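Local coordinates for protein glucanase (Clostridium thermocellum, PDB 5GXX) that probably hydrolyses beta-1,4-glucosidic bonds of cellulose as a cellulosomal family 9 endoglucanase that carries a cellulose-binding domain beside its catalytic domain, at residues Ile453-Ile463 against Thr562-Tyr573. The protein carries 1 engineered substitution. Numbering follows the deposited sequence.
Sequences INQASDHFTEI and TKFWDPTNDFSY. With CA (calcium ion), chain D.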
# COMPACT_ATOMS: atom_id res chain seq x y z
N ILE A 453 4.74 -17.08 -15.75
CA ILE A 453 5.98 -16.54 -16.29
C ILE A 453 5.96 -15.04 -16.03
O ILE A 453 5.10 -14.31 -16.54
CB ILE A 453 6.11 -16.84 -17.79
CG1 ILE A 453 6.11 -18.34 -18.02
CG2 ILE A 453 7.38 -16.19 -18.33
CD1 ILE A 453 5.62 -18.76 -19.40
N ASN A 454 6.86 -14.58 -15.17
CA ASN A 454 6.91 -13.17 -14.83
C ASN A 454 7.71 -12.39 -15.88
O ASN A 454 7.40 -11.23 -16.18
CB ASN A 454 7.47 -12.98 -13.42
CG ASN A 454 7.07 -11.65 -12.81
OD1 ASN A 454 5.88 -11.36 -12.66
ND2 ASN A 454 8.05 -10.85 -12.45
N GLN A 455 8.71 -13.04 -16.45
CA GLN A 455 9.49 -12.50 -17.55
C GLN A 455 10.28 -13.64 -18.17
O GLN A 455 10.87 -14.46 -17.45
CB GLN A 455 10.47 -11.43 -17.07
CG GLN A 455 11.05 -10.58 -18.20
CD GLN A 455 12.03 -9.53 -17.71
OE1 GLN A 455 12.06 -9.17 -16.53
NE2 GLN A 455 12.85 -9.02 -18.63
N ALA A 456 10.29 -13.69 -19.49
CA ALA A 456 11.10 -14.66 -20.22
C ALA A 456 12.16 -13.87 -20.98
O ALA A 456 11.91 -12.75 -21.42
CB ALA A 456 10.23 -15.46 -21.18
N SER A 457 13.34 -14.45 -21.12
CA SER A 457 14.44 -13.78 -21.80
C SER A 457 15.29 -14.83 -22.51
O SER A 457 15.20 -16.01 -22.18
CB SER A 457 15.24 -13.01 -20.77
OG SER A 457 16.59 -12.83 -21.16
N ASP A 458 16.11 -14.43 -23.48
CA ASP A 458 16.96 -15.45 -24.10
C ASP A 458 18.03 -16.00 -23.15
O ASP A 458 18.70 -16.97 -23.48
CB ASP A 458 17.51 -15.05 -25.48
CG ASP A 458 18.13 -13.68 -25.50
OD1 ASP A 458 18.56 -13.18 -24.44
OD2 ASP A 458 18.21 -13.10 -26.62
N HIS A 459 18.17 -15.42 -21.97
CA HIS A 459 19.09 -16.00 -21.00
C HIS A 459 18.55 -16.29 -19.60
O HIS A 459 19.31 -16.72 -18.75
CB HIS A 459 20.40 -15.21 -20.92
CG HIS A 459 20.25 -13.87 -20.28
ND1 HIS A 459 20.65 -13.62 -18.99
CD2 HIS A 459 19.76 -12.70 -20.76
CE1 HIS A 459 20.42 -12.35 -18.70
NE2 HIS A 459 19.87 -11.77 -19.75
N PHE A 460 17.26 -16.06 -19.35
CA PHE A 460 16.66 -16.43 -18.06
C PHE A 460 15.17 -16.73 -18.11
O PHE A 460 14.46 -16.33 -19.04
CB PHE A 460 16.94 -15.35 -17.01
CG PHE A 460 16.24 -14.04 -17.23
CD1 PHE A 460 14.87 -13.92 -16.98
CD2 PHE A 460 16.95 -12.91 -17.62
CE1 PHE A 460 14.23 -12.72 -17.18
CE2 PHE A 460 16.31 -11.69 -17.80
CZ PHE A 460 14.95 -11.60 -17.58
N THR A 461 14.71 -17.45 -17.09
CA THR A 461 13.28 -17.59 -16.78
C THR A 461 13.02 -16.91 -15.44
O THR A 461 13.76 -17.15 -14.50
CB THR A 461 12.91 -19.08 -16.64
OG1 THR A 461 13.00 -19.71 -17.93
CG2 THR A 461 11.48 -19.26 -16.14
N GLU A 462 11.97 -16.10 -15.35
CA GLU A 462 11.60 -15.52 -14.06
C GLU A 462 10.16 -15.93 -13.77
O GLU A 462 9.26 -15.70 -14.58
CB GLU A 462 11.74 -14.00 -14.08
CG GLU A 462 11.50 -13.37 -12.73
CD GLU A 462 11.76 -11.88 -12.77
OE1 GLU A 462 12.93 -11.47 -12.60
OE2 GLU A 462 10.78 -11.13 -12.98
N ILE A 463 9.98 -16.50 -12.58
CA ILE A 463 8.70 -17.08 -12.17
C ILE A 463 8.10 -16.25 -11.03
O ILE A 463 8.82 -15.88 -10.10
CB ILE A 463 8.89 -18.53 -11.68
CG1 ILE A 463 9.46 -19.46 -12.77
CG2 ILE A 463 7.58 -19.12 -11.15
CD1 ILE A 463 8.64 -19.51 -14.03
N THR A 562 24.35 -14.87 -23.51
CA THR A 562 24.21 -16.24 -24.01
C THR A 562 22.85 -16.48 -24.66
O THR A 562 21.89 -15.76 -24.40
CB THR A 562 24.49 -17.31 -22.93
OG1 THR A 562 23.51 -17.20 -21.88
CG2 THR A 562 25.88 -17.13 -22.36
N LYS A 563 22.79 -17.48 -25.55
CA LYS A 563 21.63 -17.70 -26.40
C LYS A 563 21.10 -19.13 -26.33
O LYS A 563 20.31 -19.55 -27.17
CB LYS A 563 21.94 -17.33 -27.86
CG LYS A 563 22.59 -15.97 -28.08
CD LYS A 563 21.61 -14.83 -27.92
CE LYS A 563 22.32 -13.50 -28.16
NZ LYS A 563 21.37 -12.37 -28.03
N PHE A 564 21.51 -19.88 -25.30
CA PHE A 564 21.15 -21.30 -25.20
C PHE A 564 19.96 -21.62 -24.30
O PHE A 564 19.34 -22.66 -24.49
CB PHE A 564 22.35 -22.16 -24.79
CG PHE A 564 22.92 -21.83 -23.44
CD1 PHE A 564 22.31 -22.26 -22.27
CD2 PHE A 564 24.08 -21.08 -23.34
CE1 PHE A 564 22.85 -21.96 -21.04
CE2 PHE A 564 24.64 -20.77 -22.11
CZ PHE A 564 24.01 -21.21 -20.95
N TRP A 565 19.66 -20.76 -23.33
CA TRP A 565 18.66 -21.08 -22.29
C TRP A 565 17.35 -21.53 -22.94
O TRP A 565 16.81 -20.82 -23.78
CB TRP A 565 18.43 -19.87 -21.39
CG TRP A 565 17.53 -20.15 -20.21
CD1 TRP A 565 16.27 -19.69 -20.02
CD2 TRP A 565 17.86 -20.94 -19.06
NE1 TRP A 565 15.77 -20.16 -18.83
CE2 TRP A 565 16.73 -20.93 -18.22
CE3 TRP A 565 18.99 -21.67 -18.67
CZ2 TRP A 565 16.69 -21.62 -17.00
CZ3 TRP A 565 18.96 -22.35 -17.46
CH2 TRP A 565 17.81 -22.32 -16.64
N ASP A 566 16.85 -22.70 -22.54
CA ASP A 566 15.62 -23.23 -23.13
C ASP A 566 14.66 -23.71 -22.04
O ASP A 566 14.81 -24.82 -21.54
CB ASP A 566 15.95 -24.34 -24.13
CG ASP A 566 14.71 -24.88 -24.84
OD1 ASP A 566 13.64 -24.24 -24.79
OD2 ASP A 566 14.82 -25.96 -25.45
N PRO A 567 13.69 -22.87 -21.66
CA PRO A 567 12.74 -23.29 -20.63
C PRO A 567 11.71 -24.30 -21.14
O PRO A 567 11.07 -24.96 -20.32
CB PRO A 567 12.04 -21.98 -20.25
CG PRO A 567 12.08 -21.16 -21.52
CD PRO A 567 13.43 -21.49 -22.12
N THR A 568 11.55 -24.40 -22.46
CA THR A 568 10.52 -25.24 -23.09
C THR A 568 10.70 -26.74 -22.86
O THR A 568 9.79 -27.52 -23.16
CB THR A 568 10.32 -24.92 -24.60
OG1 THR A 568 11.37 -25.52 -25.37
CG2 THR A 568 10.26 -23.43 -24.87
N ASN A 569 11.84 -27.16 -22.33
CA ASN A 569 12.02 -28.56 -21.95
C ASN A 569 12.09 -28.77 -20.44
O ASN A 569 12.47 -29.85 -19.97
CB ASN A 569 13.20 -29.22 -22.68
CG ASN A 569 14.56 -28.62 -22.31
OD1 ASN A 569 14.69 -27.88 -21.33
ND2 ASN A 569 15.58 -28.95 -23.10
N ASP A 570 11.73 -27.73 -19.69
CA ASP A 570 11.79 -27.77 -18.23
C ASP A 570 10.45 -28.25 -17.68
O ASP A 570 9.40 -27.74 -18.06
CB ASP A 570 12.11 -26.38 -17.67
CG ASP A 570 13.50 -25.91 -18.04
OD1 ASP A 570 14.28 -26.65 -18.70
OD2 ASP A 570 13.82 -24.76 -17.67
N PHE A 571 10.51 -29.26 -16.81
CA PHE A 571 9.32 -29.91 -16.26
C PHE A 571 8.35 -28.91 -15.62
O PHE A 571 7.14 -28.97 -15.85
CB PHE A 571 9.72 -30.99 -15.25
CG PHE A 571 8.55 -31.69 -14.58
CD1 PHE A 571 8.00 -31.18 -13.41
CD2 PHE A 571 8.03 -32.86 -15.11
CE1 PHE A 571 6.94 -31.83 -12.79
CE2 PHE A 571 6.97 -33.52 -14.51
CZ PHE A 571 6.42 -33.00 -13.34
N SER A 572 8.87 -27.95 -14.86
CA SER A 572 7.99 -27.02 -14.17
C SER A 572 7.50 -25.83 -14.98
O SER A 572 6.64 -25.09 -14.52
CB SER A 572 8.64 -26.58 -12.87
OG SER A 572 8.82 -27.70 -12.05
N TYR A 573 8.03 -25.65 -16.18
CA TYR A 573 7.56 -24.61 -17.10
C TYR A 573 6.30 -25.01 -17.86
O TYR A 573 5.62 -24.15 -18.43
CB TYR A 573 8.67 -24.31 -18.11
CG TYR A 573 8.69 -22.90 -18.67
CD1 TYR A 573 8.97 -21.80 -17.86
CD2 TYR A 573 8.48 -22.68 -20.03
CE1 TYR A 573 9.04 -20.52 -18.40
CE2 TYR A 573 8.54 -21.40 -20.57
CZ TYR A 573 8.82 -20.33 -19.75
OH TYR A 573 8.89 -19.06 -20.29
CA CA D . 16.01 -26.32 -20.23
O HOH W 1 21.39 -12.94 -23.83
O HOH W 2 21.12 -18.32 -22.58
O HOH W 3 17.66 -18.64 -25.73
O HOH W 4 12.71 -22.55 -16.53
O HOH W 5 11.49 -18.26 -19.51
O HOH W 6 16.38 -24.57 -18.66
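Trp565 packs against Asp458, His459 and Thr461 at the turn of the 453-463 hairpin. Its CB sits 3.6 Å from Asp458 O, and CG, anti to the backbone N (chi1 -174°), carries the indole alongside the backbone of His459 and Phe460: His459 O and Phe460 CA lie over one ring face; water 6, itself a calcium ligand, lies over the opposite face. Together they probably limit the ring's tilt. At the edge of the five-membered ring Trp565 NE1 donates to Thr461 OG1 at 2.9 Å; an N-H...O angle of 173°, with the acceptor 4° from the ring plane, shows a straight bond anchoring that end. Trp565 CE2 follows, 3.9 Å from Thr461 OG1, and beyond the two segments the side chain touches Ile556 and Val492. Thr461 CG2 approaches Tyr573 CE1 (3.6 Å). Pro567 CB is centred over one face of the Tyr573 ring, whose OH meets Ile453 CD1 at 3.4 Å. Water 5 joins Tyr573 OH to Thr461 OG1; water 4 links Thr461 OG1 to Asp570 OD2. Asp566 O, Asn569 OD1 and Asp570 OD1 bind calcium, with Asp488 and Glu491 completing the protein ligands. The arrangement is that of a calcium-binding loop packed on a beta hairpin, consistent with the beta-sandwich of a family 3 cellulose-binding module.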